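Local coordinates for NTF2 domain-containing protein (Chaetomium thermophilum, PDB 4X2H) that is of unknown function but has an NTF2-like fold and probably works with a partner protein, as nuclear-transport relatives do, at residues N31-Y36 and K172-S177; D117-M122 and V161-G166; K9-W14 and M123-S128; Y87-F92 and Q147-V152. One frame throughout, in Å; residues are numbered along the deposited sequence.

Contact 1 of 4, residues N31-Y36 and K172-S177; sequences NNNATY and KYLIAS
The N-cap of helix 34-39 is where Asn-33 meets Leu-174 of strand 173-182. Asn-33 turns its side chain to the first turn of the helix that follows it: OD1 accepts from Tyr-36 N at 2.9 Å. The N-H points almost straight at the oxygen (167°) and lies in the carbonyl plane on a lone pair, the geometry of a capping bond. With CG anti to the backbone N (chi1 180°), the amide also lies against the strand, its ND2 only 3.5 Å from Leu-174 CD1. The two side chains cross at about a right angle, and that one methyl also touches Asn-33 CG, at 3.7 Å. From the helix itself comes Tyr-36, whose ring offers its edge to the leucine; CD2 stands 4.2 Å from Leu-174 CD1, near the ring plane. The far end of the tyrosine is held by Pro-157 O, which is hydrogen-bonded to OH. An alanine in place of Asn-33 would probably leave Tyr-36 N without its side-chain acceptor and open a gap beside Leu-174 CD1. The contact therefore divides one buried asparagine by function: its oxygen caps the helix, while the nitrogen, besides a weak hydrogen bond to Asn-158 OD1, lies with CG and CB against the leucine methyl, and no hydrogen bond joins the two segments.

Contact 2 of 4, residues D117-M122 and V161-G166; sequences DGVRMM and VLEKPG
Val-119 reaches across to Leu-162 and Glu-163, and its two methyls divide the work. CB leaves the backbone pointing toward the 161-166 segment and splits into two methyls with different partners. CG1, anti to the backbone N (chi1 171°), heads for Leu-162 and comes within 4.4 Å of its CD1, a loose apolar approach. CG2 takes the other branch and meets the carboxylate of Glu-163, with OE1 at 4.0 Å; the two side chains arrive from opposite directions. A methyl at this distance is packing and no polar bond; the acid's hydrogen bond runs from OE2 to His-113. Met-109 of helix 107-112 touches both Val-119 and Glu-163. Leu-162 CD1 is slightly nearer the valine's carbonyl O, at 4.2 Å, an oxygen hydrogen-bonded to Tyr-173 OH. Both facing residues sit in a type II beta turn from Val-161 to Lys-164, closed by Lys-164 N to Val-161 O at 2.9 Å. Leu-162 and Glu-163 are its two central residues, and Glu-163 takes the positive phi (56°) of the third turn position. The whole is loop-to-loop packing: a turn between strands 145-157 and 173-182 set against the segment leading into strand 122-135.

Contact 3 of 4, residues K9-W14 and M123-S128; sequences KSFVEW and MALTVS
The ring of Phe-11, on helix 3-20, meets Leu-125 of strand 122-135 along its CD2-CE2 side. Leu-125 CD2 approaches obliquely, neither squarely over the ring nor in its plane, and stands 3.5 Å from Phe-11 CD2. CE2 follows at 3.7 Å, so a single methyl spans that bond. Around the rest of the ring, Phe-153 makes an edge-to-face pair with it, and Tyr-15 meets it with planes at about 30°. CG is anti to the backbone N (chi1 168°), which swings the aromatic group off the helix and down to the sheet. One residue on, Val-12 lowers CG2 between two strand side chains whose residues lie two apart. It touches Leu-125 CD2 at 3.9 Å and Val-127 CG2 at the same distance, the two valines sliding past each other in opposite directions. The short helix and strand axes pass at 10.6 Å and cross at -45°, a spacing that interlocking aliphatic side chains can fill. This is the helix-on-sheet layer of the NTF2-like fold. On the same strand, Ala-124, Thr-126 and Ser-128 pack against another protein chain. All four residues that touch are buried and no hydrogen bond joins the segments; cohesion across the segments probably rests on dispersion and the exclusion of water.

Contact 4 of 4, residues Y87-F92 and Q147-V152; sequences YDVDCF and QHFNDV
Tyr-87 drives the edge of its ring at the face of Phe-149, a T-shaped pair with centroids 5.4 Å apart and planes at 77°. The contact atom is Tyr-87 CD2, 3.8 Å above the plane of the Phe-149 ring but offset toward its rim. It therefore meets the CD1-CE1 side of the ring and not its centre: both CD1 and CE1 of Phe-149 lie 3.9 Å from Tyr-87 CD2. Phe-149 places its CG between the backbone N and the carbonyl carbon (chi1 80°), and the ring reaches strand 83-96 from there. Its own edge then runs along that strand. Asp-88 O comes to 3.6 Å from Phe-149 CE1, near the ring plane, and Val-89 CG2 closes on CZ at a looser 4.4 Å. Beyond the pair, Tyr-87 OH is hydrogen-bonded to Tyr-180 and Gln-66. The two strand segments are not neighbours: 122-135 runs between them, and their axes, 8.8 Å apart at the closest, cross at -65°, consistent with a strongly twisted sheet, to which the bulge of Asp-90 and Cys-91 opposite Ser-128 of that middle strand may add. Cys-91 is known to form an interchain disulfide. Tyr-16 of helix 3-20 touches both Val-89 and Phe-149, while Ala-182 of strand 173-182 also packs on Phe-149.

How the contacts relate
Contact 3 is the most central, about 7 Å from the chain centre, and wholly apolar; contact 1 is also buried but adds a polar helix cap. Contacts 2 and 4 are only partly buried and lie on opposite sides of the chain's centre, the first between loops, the second between strands. Contacts 3 and 4 share the sheet directly: strand 122-135 is joined to both strands of contact 4 by probable hydrogen bonds, Asp-151 N to Val-127 O at 2.7 Å and Asp-90 N to Ser-128 O at 2.9 Å. At the other end, Tyr-173 links contact 1 to contact 2 through its OH, 2.8 Å from Val-119 O, and to contact 3 by packing on Met-123.

Contact 1 of 4, residues N31-Y36 and K172-S177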
loop_
_atom_site.group_PDB
_atom_site.type_symbol
_atom_site.label_atom_id
_atom_site.label_comp_id
_atom_site.label_asym_id
_atom_site.label_seq_id
_atom_site.Cartn_x
_atom_site.Cartn_y
_atom_site.Cartn_z
ATOM N N ASN B 31 4.326 -7.736 16.909
ATOM C CA ASN B 31 4.175 -8.888 17.802
ATOM C C ASN B 31 5.218 -8.951 18.913
ATOM O O ASN B 31 4.888 -9.245 20.062
ATOM C CB ASN B 31 4.231 -10.197 17.009
ATOM C CG ASN B 31 3.138 -10.296 15.975
ATOM O OD1 ASN B 31 2.881 -9.345 15.237
ATOM N ND2 ASN B 31 2.478 -11.451 15.918
ATOM N N ASN B 32 6.470 -8.676 18.568
ATOM C CA ASN B 32 7.570 -8.806 19.520
ATOM C C ASN B 32 7.996 -7.458 20.096
ATOM O O ASN B 32 9.168 -7.245 20.406
ATOM C CB ASN B 32 8.760 -9.498 18.851
ATOM C CG ASN B 32 8.412 -10.886 18.346
ATOM O OD1 ASN B 32 7.580 -11.582 18.932
ATOM N ND2 ASN B 32 9.042 -11.294 17.250
ATOM N N ASN B 33 7.029 -6.556 20.237
ATOM C CA ASN B 33 7.273 -5.248 20.832
ATOM C C ASN B 33 6.745 -5.208 22.263
ATOM O O ASN B 33 5.623 -5.641 22.532
ATOM C CB ASN B 33 6.626 -4.145 19.991
ATOM C CG ASN B 33 6.853 -2.763 20.573
ATOM O OD1 ASN B 33 5.980 -2.203 21.236
ATOM N ND2 ASN B 33 8.034 -2.212 20.334
ATOM N N ALA B 34 7.567 -4.692 23.171
ATOM C CA ALA B 34 7.257 -4.689 24.598
ATOM C C ALA B 34 5.995 -3.893 24.919
ATOM O O ALA B 34 5.106 -4.370 25.622
ATOM C CB ALA B 34 8.437 -4.126 25.381
ATOM N N THR B 35 5.923 -2.671 24.405
ATOM C CA THR B 35 4.815 -1.780 24.718
ATOM C C THR B 35 3.504 -2.249 24.086
ATOM O O THR B 35 2.461 -2.250 24.740
ATOM C CB THR B 35 5.132 -0.342 24.267
ATOM O OG1 THR B 35 6.085 0.229 25.171
ATOM C CG2 THR B 35 3.884 0.530 24.254
ATOM N N TYR B 36 3.545 -2.645 22.820
ATOM C CA TYR B 36 2.329 -3.101 22.157
ATOM C C TYR B 36 1.843 -4.412 22.763
ATOM O O TYR B 36 0.641 -4.658 22.827
ATOM C CB TYR B 36 2.558 -3.248 20.655
ATOM C CG TYR B 36 2.499 -1.931 19.914
ATOM C CD1 TYR B 36 1.440 -1.053 20.100
ATOM C CD2 TYR B 36 3.507 -1.561 19.048
ATOM C CE1 TYR B 36 1.383 0.157 19.426
ATOM C CE2 TYR B 36 3.461 -0.353 18.371
ATOM C CZ TYR B 36 2.400 0.499 18.564
ATOM O OH TYR B 36 2.363 1.699 17.888
ATOM N N LYS B 172 11.964 2.317 14.107
ATOM C CA LYS B 172 11.180 3.466 14.564
ATOM C C LYS B 172 9.684 3.261 14.361
ATOM O O LYS B 172 8.867 3.787 15.131
ATOM C CB LYS B 172 11.617 4.736 13.838
ATOM C CG LYS B 172 12.907 5.352 14.358
ATOM C CD LYS B 172 13.240 6.614 13.573
ATOM C CE LYS B 172 14.035 7.613 14.392
ATOM N NZ LYS B 172 15.428 7.165 14.641
ATOM N N TYR B 173 9.339 2.517 13.312
ATOM C CA TYR B 173 7.954 2.161 13.016
ATOM C C TYR B 173 7.844 0.672 12.725
ATOM O O TYR B 173 8.715 0.092 12.064
ATOM C CB TYR B 173 7.431 2.999 11.843
ATOM C CG TYR B 173 7.420 4.467 12.186
ATOM C CD1 TYR B 173 8.556 5.248 12.013
ATOM C CD2 TYR B 173 6.292 5.062 12.735
ATOM C CE1 TYR B 173 8.561 6.589 12.355
ATOM C CE2 TYR B 173 6.283 6.401 13.080
ATOM C CZ TYR B 173 7.421 7.158 12.893
ATOM O OH TYR B 173 7.417 8.489 13.243
ATOM N N LEU B 174 6.775 0.060 13.229
ATOM C CA LEU B 174 6.604 -1.387 13.176
ATOM C C LEU B 174 5.435 -1.792 12.288
ATOM O O LEU B 174 4.519 -1.012 12.070
ATOM C CB LEU B 174 6.392 -1.939 14.584
ATOM C CG LEU B 174 7.532 -1.660 15.560
ATOM C CD1 LEU B 174 7.090 -1.946 16.985
ATOM C CD2 LEU B 174 8.757 -2.478 15.199
ATOM N N ILE B 175 5.468 -3.022 11.792
ATOM C CA ILE B 175 4.420 -3.523 10.917
ATOM C C ILE B 175 3.242 -4.064 11.716
ATOM O O ILE B 175 3.379 -5.032 12.471
ATOM C CB ILE B 175 4.927 -4.642 10.001
ATOM C CG1 ILE B 175 6.157 -4.187 9.215
ATOM C CG2 ILE B 175 3.824 -5.090 9.047
ATOM C CD1 ILE B 175 6.948 -5.333 8.654
ATOM N N ALA B 176 2.088 -3.443 11.521
ATOM C CA ALA B 176 0.838 -3.888 12.137
ATOM C C ALA B 176 0.042 -4.767 11.182
ATOM O O ALA B 176 -0.667 -5.679 11.610
ATOM C CB ALA B 176 0.011 -2.697 12.559
ATOM N N SER B 177 0.145 -4.462 9.893
ATOM C CA SER B 177 -0.475 -5.263 8.835
ATOM C C SER B 177 0.479 -5.372 7.662
ATOM O O SER B 177 1.266 -4.459 7.406
ATOM C CB SER B 177 -1.800 -4.654 8.359
ATOM O OG SER B 177 -2.796 -4.703 9.360
#

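Contact 2 of 4, residues D117-M122 and V161-G166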
loop_
_atom_site.group_PDB
_atom_site.type_symbol
_atom_site.label_atom_id
_atom_site.label_comp_id
_atom_site.label_asym_id
_atom_site.label_seq_id
_atom_site.Cartn_x
_atom_site.Cartn_y
_atom_site.Cartn_z
ATOM N N ASP B 117 3.406 17.174 13.876
ATOM C CA ASP B 117 4.836 17.011 14.146
ATOM C C ASP B 117 5.468 15.852 13.376
ATOM O O ASP B 117 6.690 15.717 13.355
ATOM C CB ASP B 117 5.075 16.806 15.645
ATOM C CG ASP B 117 5.147 18.115 16.416
ATOM O OD1 ASP B 117 4.883 19.184 15.826
ATOM O OD2 ASP B 117 5.463 18.072 17.622
ATOM N N GLY B 118 4.642 15.014 12.759
ATOM C CA GLY B 118 5.144 13.914 11.953
ATOM C C GLY B 118 5.865 12.836 12.740
ATOM O O GLY B 118 6.845 12.267 12.258
ATOM N N VAL B 119 5.379 12.544 13.942
ATOM C CA VAL B 119 5.970 11.504 14.780
ATOM C C VAL B 119 4.961 10.384 15.040
ATOM O O VAL B 119 5.260 9.209 14.826
ATOM C CB VAL B 119 6.475 12.094 16.118
ATOM C CG1 VAL B 119 6.894 10.992 17.094
ATOM C CG2 VAL B 119 7.642 13.039 15.857
ATOM N N ARG B 120 3.766 10.754 15.489
ATOM C CA ARG B 120 2.742 9.777 15.842
ATOM C C ARG B 120 1.940 9.381 14.610
ATOM O O ARG B 120 0.722 9.571 14.552
ATOM C CB ARG B 120 1.825 10.338 16.933
ATOM C CG ARG B 120 2.561 10.602 18.234
ATOM C CD ARG B 120 1.624 10.865 19.401
ATOM N NE ARG B 120 0.876 12.115 19.251
ATOM C CZ ARG B 120 -0.416 12.202 18.941
ATOM N NH1 ARG B 120 -1.148 11.114 18.735
ATOM N NH2 ARG B 120 -0.984 13.395 18.839
ATOM N N MET B 121 2.644 8.810 13.639
ATOM C CA MET B 121 2.075 8.484 12.336
ATOM C C MET B 121 1.728 7.014 12.191
ATOM O O MET B 121 2.564 6.142 12.442
ATOM C CB MET B 121 3.058 8.845 11.222
ATOM C CG MET B 121 3.488 10.295 11.182
ATOM S SD MET B 121 4.642 10.585 9.822
ATOM C CE MET B 121 6.063 9.631 10.343
ATOM N N MET B 122 0.494 6.751 11.770
ATOM C CA MET B 122 0.115 5.451 11.243
ATOM C C MET B 122 0.152 5.570 9.725
ATOM O O MET B 122 -0.528 6.423 9.154
ATOM C CB MET B 122 -1.271 5.037 11.723
ATOM C CG MET B 122 -1.781 3.746 11.136
ATOM S SD MET B 122 -3.449 3.411 11.737
ATOM C CE MET B 122 -3.196 1.818 12.506
ATOM N N VAL B 161 11.268 2.930 20.967
ATOM C CA VAL B 161 12.455 3.394 20.252
ATOM C C VAL B 161 12.368 4.881 19.915
ATOM O O VAL B 161 13.356 5.605 20.038
ATOM C CB VAL B 161 12.672 2.578 18.949
ATOM C CG1 VAL B 161 13.740 3.214 18.062
ATOM C CG2 VAL B 161 13.060 1.151 19.290
ATOM N N LEU B 162 11.193 5.335 19.490
ATOM C CA LEU B 162 11.006 6.740 19.127
ATOM C C LEU B 162 11.374 7.676 20.271
ATOM O O LEU B 162 10.756 7.646 21.335
ATOM C CB LEU B 162 9.560 7.000 18.700
ATOM C CG LEU B 162 9.188 6.537 17.291
ATOM C CD1 LEU B 162 7.691 6.640 17.083
ATOM C CD2 LEU B 162 9.924 7.356 16.239
ATOM N N GLU B 163 12.384 8.506 20.030
ATOM C CA GLU B 163 12.879 9.467 21.016
ATOM C C GLU B 163 13.292 8.792 22.324
ATOM O O GLU B 163 13.247 9.395 23.396
ATOM C CB GLU B 163 11.824 10.547 21.267
ATOM C CG GLU B 163 11.852 11.639 20.209
ATOM C CD GLU B 163 10.488 12.222 19.924
ATOM O OE1 GLU B 163 10.299 12.773 18.818
ATOM O OE2 GLU B 163 9.604 12.134 20.803
ATOM N N LYS B 164 13.708 7.535 22.219
ATOM C CA LYS B 164 14.312 6.830 23.339
ATOM C C LYS B 164 15.793 7.195 23.383
ATOM O O LYS B 164 16.553 6.783 22.506
ATOM C CB LYS B 164 14.131 5.317 23.193
ATOM C CG LYS B 164 14.705 4.483 24.340
ATOM C CD LYS B 164 14.054 4.794 25.686
ATOM C CE LYS B 164 12.561 4.478 25.709
ATOM N NZ LYS B 164 12.278 3.027 25.525
ATOM N N PRO B 165 16.213 7.983 24.391
ATOM C CA PRO B 165 17.619 8.402 24.390
ATOM C C PRO B 165 18.583 7.226 24.501
ATOM O O PRO B 165 18.422 6.373 25.374
ATOM C CB PRO B 165 17.717 9.311 25.619
ATOM C CG PRO B 165 16.622 8.867 26.506
ATOM C CD PRO B 165 15.504 8.449 25.596
ATOM N N GLY B 166 19.563 7.187 23.604
ATOM C CA GLY B 166 20.564 6.135 23.592
ATOM C C GLY B 166 20.207 5.003 22.646
ATOM O O GLY B 166 21.037 4.137 22.368
#

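Contact 3 of 4, residues K9-W14 and M123-S128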
loop_
_atom_site.group_PDB
_atom_site.type_symbol
_atom_site.label_atom_id
_atom_site.label_comp_id
_atom_site.label_asym_id
_atom_site.label_seq_id
_atom_site.Cartn_x
_atom_site.Cartn_y
_atom_site.Cartn_z
ATOM N N LYS B 9 11.326 5.277 3.692
ATOM C CA LYS B 9 12.588 4.968 3.027
ATOM C C LYS B 9 13.463 4.099 3.924
ATOM O O LYS B 9 14.048 3.112 3.480
ATOM C CB LYS B 9 13.319 6.257 2.655
ATOM C CG LYS B 9 14.662 6.042 1.967
ATOM C CD LYS B 9 15.319 7.371 1.629
ATOM C CE LYS B 9 16.720 7.179 1.072
ATOM N NZ LYS B 9 17.331 8.472 0.655
ATOM N N SER B 10 13.535 4.474 5.193
ATOM C CA SER B 10 14.334 3.740 6.162
ATOM C C SER B 10 13.797 2.321 6.354
ATOM O O SER B 10 14.568 1.364 6.429
ATOM C CB SER B 10 14.361 4.491 7.496
ATOM O OG SER B 10 15.048 3.745 8.482
ATOM N N PHE B 11 12.475 2.183 6.425
ATOM C CA PHE B 11 11.873 0.872 6.606
ATOM C C PHE B 11 12.101 -0.012 5.388
ATOM O O PHE B 11 12.479 -1.174 5.522
ATOM C CB PHE B 11 10.369 0.974 6.875
ATOM C CG PHE B 11 9.667 -0.346 6.779
ATOM C CD1 PHE B 11 9.658 -1.215 7.852
ATOM C CD2 PHE B 11 9.057 -0.741 5.597
ATOM C CE1 PHE B 11 9.027 -2.441 7.762
ATOM C CE2 PHE B 11 8.432 -1.969 5.497
ATOM C CZ PHE B 11 8.419 -2.820 6.574
ATOM N N VAL B 12 11.856 0.539 4.204
ATOM C CA VAL B 12 11.987 -0.234 2.974
ATOM C C VAL B 12 13.425 -0.709 2.804
ATOM O O VAL B 12 13.675 -1.864 2.450
ATOM C CB VAL B 12 11.552 0.592 1.742
ATOM C CG1 VAL B 12 11.942 -0.115 0.438
ATOM C CG2 VAL B 12 10.053 0.834 1.774
ATOM N N GLU B 13 14.375 0.182 3.064
ATOM C CA GLU B 13 15.781 -0.160 2.919
ATOM C C GLU B 13 16.136 -1.282 3.889
ATOM O O GLU B 13 16.837 -2.219 3.528
ATOM C CB GLU B 13 16.664 1.067 3.160
ATOM C CG GLU B 13 18.121 0.876 2.767
ATOM C CD GLU B 13 18.938 2.151 2.906
ATOM O OE1 GLU B 13 18.350 3.249 2.807
ATOM O OE2 GLU B 13 20.166 2.055 3.113
ATOM N N TRP B 14 15.624 -1.197 5.112
ATOM C CA TRP B 14 15.915 -2.205 6.124
ATOM C C TRP B 14 15.289 -3.555 5.783
ATOM O O TRP B 14 15.967 -4.577 5.773
ATOM C CB TRP B 14 15.418 -1.759 7.504
ATOM C CG TRP B 14 15.528 -2.863 8.516
ATOM C CD1 TRP B 14 16.654 -3.252 9.176
ATOM C CD2 TRP B 14 14.479 -3.729 8.967
ATOM N NE1 TRP B 14 16.374 -4.310 10.005
ATOM C CE2 TRP B 14 15.045 -4.621 9.897
ATOM C CE3 TRP B 14 13.118 -3.843 8.665
ATOM C CZ2 TRP B 14 14.302 -5.609 10.532
ATOM C CZ3 TRP B 14 12.377 -4.828 9.300
ATOM C CH2 TRP B 14 12.972 -5.699 10.220
ATOM N N MET B 123 0.952 4.728 9.081
ATOM C CA MET B 123 1.205 4.866 7.652
ATOM C C MET B 123 0.745 3.667 6.842
ATOM O O MET B 123 0.864 2.523 7.277
ATOM C CB MET B 123 2.696 5.092 7.405
ATOM C CG MET B 123 3.176 6.466 7.838
ATOM S SD MET B 123 4.969 6.599 7.926
ATOM C CE MET B 123 5.322 5.549 9.337
ATOM N N ALA B 124 0.219 3.964 5.659
ATOM C CA ALA B 124 -0.060 2.960 4.634
ATOM C C ALA B 124 1.048 3.015 3.595
ATOM O O ALA B 124 1.181 4.004 2.878
ATOM C CB ALA B 124 -1.412 3.206 3.992
ATOM N N LEU B 125 1.847 1.954 3.533
ATOM C CA LEU B 125 2.998 1.883 2.640
ATOM C C LEU B 125 2.760 0.851 1.553
ATOM O O LEU B 125 2.356 -0.267 1.850
ATOM C CB LEU B 125 4.259 1.528 3.436
ATOM C CG LEU B 125 5.526 1.190 2.646
ATOM C CD1 LEU B 125 6.052 2.416 1.922
ATOM C CD2 LEU B 125 6.582 0.607 3.574
ATOM N N THR B 126 2.998 1.227 0.301
ATOM C CA THR B 126 2.959 0.271 -0.802
ATOM C C THR B 126 4.332 0.213 -1.464
ATOM O O THR B 126 4.990 1.240 -1.646
ATOM C CB THR B 126 1.873 0.628 -1.842
ATOM O OG1 THR B 126 1.871 -0.351 -2.886
ATOM C CG2 THR B 126 2.107 2.007 -2.441
ATOM N N VAL B 127 4.762 -1.000 -1.797
ATOM C CA VAL B 127 6.078 -1.234 -2.380
ATOM C C VAL B 127 5.923 -2.184 -3.542
ATOM O O VAL B 127 5.211 -3.180 -3.438
ATOM C CB VAL B 127 7.072 -1.842 -1.371
ATOM C CG1 VAL B 127 8.454 -1.968 -1.999
ATOM C CG2 VAL B 127 7.127 -1.010 -0.091
ATOM N N SER B 128 6.598 -1.887 -4.644
ATOM C CA SER B 128 6.545 -2.756 -5.808
ATOM C C SER B 128 7.932 -2.944 -6.394
ATOM O O SER B 128 8.808 -2.089 -6.254
ATOM C CB SER B 128 5.589 -2.190 -6.859
ATOM O OG SER B 128 4.255 -2.194 -6.372
#

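Contact 4 of 4, residues Y87-F92 and Q147-V152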
loop_
_atom_site.group_PDB
_atom_site.type_symbol
_atom_site.label_atom_id
_atom_site.label_comp_id
_atom_site.label_asym_id
_atom_site.label_seq_id
_atom_site.Cartn_x
_atom_site.Cartn_y
_atom_site.Cartn_z
ATOM N N TYR B 87 15.144 -9.748 -4.096
ATOM C CA TYR B 87 14.123 -8.722 -4.253
ATOM C C TYR B 87 14.740 -7.392 -4.658
ATOM O O TYR B 87 15.656 -6.899 -4.000
ATOM C CB TYR B 87 13.329 -8.550 -2.952
ATOM C CG TYR B 87 12.418 -9.714 -2.645
ATOM C CD1 TYR B 87 12.908 -10.870 -2.052
ATOM C CD2 TYR B 87 11.067 -9.658 -2.950
ATOM C CE1 TYR B 87 12.070 -11.936 -1.776
ATOM C CE2 TYR B 87 10.230 -10.716 -2.678
ATOM C CZ TYR B 87 10.736 -11.853 -2.092
ATOM O OH TYR B 87 9.906 -12.913 -1.819
ATOM N N ASP B 88 14.222 -6.814 -5.737
ATOM C CA ASP B 88 14.636 -5.499 -6.213
ATOM C C ASP B 88 13.463 -4.547 -6.110
ATOM O O ASP B 88 12.447 -4.759 -6.763
ATOM C CB ASP B 88 15.114 -5.559 -7.669
ATOM C CG ASP B 88 16.495 -6.168 -7.819
ATOM O OD1 ASP B 88 17.061 -6.653 -6.817
ATOM O OD2 ASP B 88 17.012 -6.169 -8.959
ATOM N N VAL B 89 13.596 -3.507 -5.290
ATOM C CA VAL B 89 12.533 -2.524 -5.137
ATOM C C VAL B 89 12.600 -1.498 -6.261
ATOM O O VAL B 89 13.657 -0.918 -6.520
ATOM C CB VAL B 89 12.622 -1.803 -3.775
ATOM C CG1 VAL B 89 11.552 -0.731 -3.664
ATOM C CG2 VAL B 89 12.491 -2.804 -2.646
ATOM N N ASP B 90 11.465 -1.278 -6.918
ATOM C CA ASP B 90 11.379 -0.342 -8.036
ATOM C C ASP B 90 10.699 0.959 -7.631
ATOM O O ASP B 90 11.007 2.022 -8.166
ATOM C CB ASP B 90 10.618 -0.975 -9.204
ATOM C CG ASP B 90 11.444 -2.004 -9.954
ATOM O OD1 ASP B 90 12.670 -1.809 -10.094
ATOM O OD2 ASP B 90 10.863 -3.011 -10.412
ATOM N N CYS B 91 9.766 0.875 -6.690
ATOM C CA CYS B 91 9.087 2.070 -6.208
ATOM C C CYS B 91 8.380 1.816 -4.892
ATOM O O CYS B 91 8.072 0.677 -4.547
ATOM C CB CYS B 91 8.074 2.573 -7.244
ATOM S SG CYS B 91 6.695 1.439 -7.578
ATOM N N PHE B 92 8.150 2.888 -4.148
ATOM C CA PHE B 92 7.266 2.822 -2.998
ATOM C C PHE B 92 6.589 4.160 -2.783
ATOM O O PHE B 92 7.035 5.190 -3.297
ATOM C CB PHE B 92 8.022 2.390 -1.736
ATOM C CG PHE B 92 9.110 3.337 -1.319
ATOM C CD1 PHE B 92 10.390 3.217 -1.840
ATOM C CD2 PHE B 92 8.859 4.338 -0.393
ATOM C CE1 PHE B 92 11.394 4.080 -1.452
ATOM C CE2 PHE B 92 9.862 5.206 -0.001
ATOM C CZ PHE B 92 11.132 5.076 -0.530
ATOM N N GLN B 147 9.382 -12.681 -10.994
ATOM C CA GLN B 147 8.044 -12.270 -10.584
ATOM C C GLN B 147 7.990 -10.776 -10.367
ATOM O O GLN B 147 8.992 -10.150 -10.042
ATOM C CB GLN B 147 7.617 -12.955 -9.286
ATOM C CG GLN B 147 7.475 -14.455 -9.350
ATOM C CD GLN B 147 7.006 -15.016 -8.025
ATOM O OE1 GLN B 147 7.594 -14.736 -6.978
ATOM N NE2 GLN B 147 5.931 -15.787 -8.056
ATOM N N HIS B 148 6.802 -10.212 -10.538
ATOM C CA HIS B 148 6.508 -8.880 -10.040
ATOM C C HIS B 148 5.977 -9.049 -8.624
ATOM O O HIS B 148 5.198 -9.963 -8.382
ATOM C CB HIS B 148 5.483 -8.177 -10.935
ATOM C CG HIS B 148 5.144 -6.791 -10.488
ATOM N ND1 HIS B 148 6.036 -5.742 -10.573
ATOM C CD2 HIS B 148 4.011 -6.279 -9.949
ATOM C CE1 HIS B 148 5.468 -4.647 -10.100
ATOM N NE2 HIS B 148 4.239 -4.945 -9.718
ATOM N N PHE B 149 6.408 -8.214 -7.680
ATOM C CA PHE B 149 5.800 -8.248 -6.356
ATOM C C PHE B 149 5.241 -6.901 -5.983
ATOM O O PHE B 149 5.697 -5.858 -6.454
ATOM C CB PHE B 149 6.783 -8.727 -5.276
ATOM C CG PHE B 149 7.737 -7.673 -4.780
ATOM C CD1 PHE B 149 8.974 -7.511 -5.370
ATOM C CD2 PHE B 149 7.417 -6.877 -3.686
ATOM C CE1 PHE B 149 9.866 -6.557 -4.916
ATOM C CE2 PHE B 149 8.304 -5.921 -3.223
ATOM C CZ PHE B 149 9.535 -5.765 -3.839
ATOM N N ASN B 150 4.214 -6.964 -5.148
ATOM C CA ASN B 150 3.575 -5.801 -4.578
ATOM C C ASN B 150 3.336 -6.084 -3.103
ATOM O O ASN B 150 2.636 -7.035 -2.752
ATOM C CB ASN B 150 2.269 -5.489 -5.316
ATOM C CG ASN B 150 1.482 -4.372 -4.671
ATOM O OD1 ASN B 150 0.284 -4.504 -4.436
ATOM N ND2 ASN B 150 2.151 -3.265 -4.379
ATOM N N ASP B 151 3.971 -5.280 -2.253
ATOM C CA ASP B 151 3.830 -5.358 -0.804
ATOM C C ASP B 151 3.045 -4.154 -0.315
ATOM O O ASP B 151 3.269 -3.047 -0.787
ATOM C CB ASP B 151 5.205 -5.368 -0.116
ATOM C CG ASP B 151 5.658 -6.751 0.321
ATOM O OD1 ASP B 151 4.808 -7.614 0.625
ATOM O OD2 ASP B 151 6.892 -6.964 0.384
ATOM N N VAL B 152 2.126 -4.360 0.622
ATOM C CA VAL B 152 1.537 -3.238 1.336
ATOM C C VAL B 152 1.672 -3.470 2.834
ATOM O O VAL B 152 1.552 -4.595 3.317
ATOM C CB VAL B 152 0.051 -2.992 0.956
ATOM C CG1 VAL B 152 -0.058 -2.542 -0.506
ATOM C CG2 VAL B 152 -0.808 -4.214 1.244
#